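Local structure of probable oxidoreductase (Pseudomonas aeruginosa, 4B7X) at residues N8-L13 with G71-A76. The protein binds NADP and is probably a medium-chain dehydrogenase/reductase using it as redox cofactor, with no established substrate. Residues are numbered along the deposited sequence; the frame is centred on the assembly and turned at random.
Sequences NRQYQL and GEVMRA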
ATOM      1  N   ASN H   8      40.318  10.496  19.140  1.00 55.25           N
ATOM      2  CA  ASN H   8      39.194  10.177  18.293  1.00 51.63           C
ATOM      3  C   ASN H   8      38.048  11.138  18.604  1.00 51.01           C
ATOM      4  O   ASN H   8      37.403  11.060  19.652  1.00 49.72           O
ATOM      5  CB  ASN H   8      38.797   8.701  18.458  1.00 52.25           C
ATOM      6  CG  ASN H   8      37.585   8.307  17.620  1.00 51.15           C
ATOM      7  OD1 ASN H   8      37.381   8.795  16.500  1.00 47.35           O
ATOM      8  ND2 ASN H   8      36.772   7.413  18.169  1.00 47.40           N
ATOM      9  N   ARG H   9      37.832  12.079  17.693  1.00 49.03           N
ATOM     10  CA  ARG H   9      36.719  13.013  17.820  1.00 51.78           C
ATOM     11  C   ARG H   9      35.410  12.309  17.458  1.00 49.54           C
ATOM     12  O   ARG H   9      35.362  11.513  16.522  1.00 48.42           O
ATOM     13  CB  ARG H   9      36.922  14.228  16.918  1.00 50.47           C
ATOM     14  CG  ARG H   9      38.190  15.025  17.193  1.00 49.21           C
ATOM     15  CD  ARG H   9      38.372  16.104  16.136  1.00 47.69           C
ATOM     16  NE  ARG H   9      38.501  15.533  14.793  1.00 46.80           N
ATOM     17  CZ  ARG H   9      38.331  16.213  13.662  1.00 47.07           C
ATOM     18  NH1 ARG H   9      38.027  17.505  13.693  1.00 46.13           N
ATOM     19  NH2 ARG H   9      38.471  15.600  12.492  1.00 45.52           N
ATOM     20  N   GLN H  10      34.355  12.611  18.210  1.00 51.40           N
ATOM     21  CA  GLN H  10      33.058  11.980  17.994  1.00 51.42           C
ATOM     22  C   GLN H  10      31.895  12.883  18.364  1.00 52.19           C
ATOM     23  O   GLN H  10      31.916  13.559  19.396  1.00 52.33           O
ATOM     24  CB  GLN H  10      32.964  10.647  18.753  1.00 51.58           C
ATOM     25  CG  GLN H  10      33.290  10.723  20.239  1.00 50.74           C
ATOM     26  CD  GLN H  10      33.368   9.359  20.890  1.00 47.13           C
ATOM     27  OE1 GLN H  10      33.981   8.440  20.358  1.00 47.87           O
ATOM     28  NE2 GLN H  10      32.737   9.220  22.050  1.00 48.74           N
ATOM     29  N   TYR H  11      30.878  12.898  17.507  1.00 51.85           N
ATOM     30  CA  TYR H  11      29.623  13.537  17.867  1.00 50.63           C
ATOM     31  C   TYR H  11      28.745  12.525  18.580  1.00 52.67           C
ATOM     32  O   TYR H  11      28.505  11.426  18.075  1.00 55.17           O
ATOM     33  CB  TYR H  11      28.916  14.127  16.646  1.00 49.36           C
ATOM     34  CG  TYR H  11      29.298  15.564  16.333  1.00 45.52           C
ATOM     35  CD1 TYR H  11      28.924  16.601  17.183  1.00 45.10           C
ATOM     36  CD2 TYR H  11      30.013  15.887  15.176  1.00 45.14           C
ATOM     37  CE1 TYR H  11      29.264  17.915  16.902  1.00 44.83           C
ATOM     38  CE2 TYR H  11      30.361  17.200  14.888  1.00 42.46           C
ATOM     39  CZ  TYR H  11      29.985  18.207  15.758  1.00 43.66           C
ATOM     40  OH  TYR H  11      30.309  19.517  15.491  1.00 41.40           O
ATOM     41  N   GLN H  12      28.303  12.899  19.775  1.00 56.10           N
ATOM     42  CA  GLN H  12      27.437  12.072  20.600  1.00 58.54           C
ATOM     43  C   GLN H  12      26.022  12.624  20.580  1.00 61.75           C
ATOM     44  O   GLN H  12      25.827  13.834  20.442  1.00 62.61           O
ATOM     45  CB  GLN H  12      27.930  12.069  22.050  1.00 57.55           C
ATOM     46  CG  GLN H  12      29.105  11.145  22.339  1.00 56.47           C
ATOM     47  CD  GLN H  12      29.419  11.030  23.829  1.00 56.19           C
ATOM     48  OE1 GLN H  12      28.794  11.686  24.668  1.00 55.76           O
ATOM     49  NE2 GLN H  12      30.389  10.186  24.161  1.00 52.74           N
ATOM     50  N   LEU H  13      25.038  11.742  20.739  1.00 62.35           N
ATOM     51  CA  LEU H  13      23.660  12.180  20.942  1.00 63.41           C
ATOM     52  C   LEU H  13      23.537  12.700  22.369  1.00 62.79           C
ATOM     53  O   LEU H  13      23.781  11.959  23.321  1.00 64.02           O
ATOM     54  CB  LEU H  13      22.668  11.030  20.719  1.00 62.13           C
ATOM     55  CG  LEU H  13      21.363  11.321  19.958  1.00 63.96           C
ATOM     56  CD1 LEU H  13      20.328  10.222  20.174  1.00 60.32           C
ATOM     57  CD2 LEU H  13      20.762  12.676  20.296  1.00 63.74           C
ATOM     58  N   GLY H  71      24.272   9.663  24.731  1.00 67.38           N
ATOM     59  CA  GLY H  71      25.668   9.516  25.114  1.00 63.79           C
ATOM     60  C   GLY H  71      26.430   8.558  24.220  1.00 60.46           C
ATOM     61  O   GLY H  71      27.627   8.374  24.382  1.00 59.76           O
ATOM     62  N   GLU H  72      25.753   7.934  23.264  1.00 59.57           N
ATOM     63  CA  GLU H  72      26.471   7.100  22.307  1.00 55.88           C
ATOM     64  C   GLU H  72      26.921   7.943  21.114  1.00 48.92           C
ATOM     65  O   GLU H  72      26.414   9.030  20.898  1.00 46.71           O
ATOM     66  CB  GLU H  72      25.624   5.897  21.873  1.00 61.40           C
ATOM     67  CG  GLU H  72      25.331   4.905  22.995  1.00 67.39           C
ATOM     68  CD  GLU H  72      26.572   4.186  23.505  1.00 72.45           C
ATOM     69  OE1 GLU H  72      27.418   3.786  22.676  1.00 77.36           O
ATOM     70  OE2 GLU H  72      26.701   4.009  24.738  1.00 76.07           O
ATOM     71  N   VAL H  73      27.889   7.446  20.355  1.00 43.86           N
ATOM     72  CA  VAL H  73      28.333   8.106  19.142  1.00 43.56           C
ATOM     73  C   VAL H  73      27.176   8.100  18.149  1.00 46.55           C
ATOM     74  O   VAL H  73      26.441   7.126  18.080  1.00 45.37           O
ATOM     75  CB  VAL H  73      29.546   7.366  18.542  1.00 43.46           C
ATOM     76  CG1 VAL H  73      30.044   8.058  17.274  1.00 41.20           C
ATOM     77  CG2 VAL H  73      30.656   7.259  19.574  1.00 42.73           C
ATOM     78  N   MET H  74      27.002   9.187  17.401  1.00 46.50           N
ATOM     79  CA  MET H  74      25.910   9.276  16.429  1.00 45.53           C
ATOM     80  C   MET H  74      26.076   8.228  15.329  1.00 45.39           C
ATOM     81  O   MET H  74      27.179   8.004  14.838  1.00 47.23           O
ATOM     82  CB  MET H  74      25.825  10.689  15.844  1.00 44.83           C
ATOM     83  CG  MET H  74      24.800  10.860  14.730  1.00 47.99           C
ATOM     84  SD  MET H  74      23.096  10.493  15.198  1.00 50.30           S
ATOM     85  CE  MET H  74      22.227  11.155  13.772  1.00 48.21           C
ATOM     86  N   ARG H  75      24.986   7.561  14.972  1.00 44.39           N
ATOM     87  CA  ARG H  75      25.014   6.540  13.935  1.00 43.53           C
ATOM     88  C   ARG H  75      25.329   7.146  12.564  1.00 39.92           C
ATOM     89  O   ARG H  75      24.782   8.192  12.194  1.00 37.21           O
ATOM     90  CB  ARG H  75      23.663   5.812  13.891  1.00 48.68           C
ATOM     91  CG  ARG H  75      23.603   4.679  12.880  1.00 53.13           C
ATOM     92  CD  ARG H  75      22.429   3.737  13.097  1.00 56.01           C
ATOM     93  NE  ARG H  75      22.457   2.698  12.072  1.00 60.78           N
ATOM     94  CZ  ARG H  75      23.117   1.545  12.180  1.00 64.42           C
ATOM     95  NH1 ARG H  75      23.794   1.258  13.289  1.00 67.02           N
ATOM     96  NH2 ARG H  75      23.092   0.672  11.182  1.00 61.95           N
ATOM     97  N   ALA H  76      26.209   6.486  11.818  1.00 36.35           N
ATOM     98  CA  ALA H  76      26.558   6.930  10.474  1.00 35.38           C
ATOM     99  C   ALA H  76      27.202   5.836   9.650  1.00 33.43           C
ATOM    100  O   ALA H  76      28.106   5.133  10.107  1.00 34.76           O
ATOM    101  CB  ALA H  76      27.465   8.151  10.522  1.00 36.36           C
TER
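Three backbone hydrogen bonds tie Tyr11 and Leu13 to residues 71-74. Met74 N donates to Tyr11 O at 2.8 Å, nearly straight at 165°. Leu13 N reaches Glu72 O at 3.0 Å, and Gly71 N meets Leu13 O at 2.7 Å. The first two bracket Gln12 and Val73, a single beta bridge with CA atoms 4.3 Å apart; the directions of 10-13 and 71-74 lie 109° apart, and no further bridge follows. Glu72 O and Tyr11 O also receive weaker CA-H...O contacts, from Gln12 CA at 3.2 Å and from Val73 CA. Among side chains, Val73 lies across Gln10 at about a right angle. With CG1 anti to the Val73 N (chi1 -179°), CG2 is turned onto the Gln10 amide, 3.7 Å from Gln10 CD. Gln12 extends alongside the Gly71 carbonyl, Gln12 CD 3.3 Å from Gly71 O. Farther out, strand 26-32 pairs with strand 7-13, Tyr11 OH bonds to Glu314 O, and Met74 packs on Met54 and Phe316, its side chain about 12 Å from a bound NADP. Within the GroES-like N-terminal domain, peptide groups thus supply every hydrogen bond assigned between this strand and the loop preceding strand 77-85, while side chains add van der Waals contact.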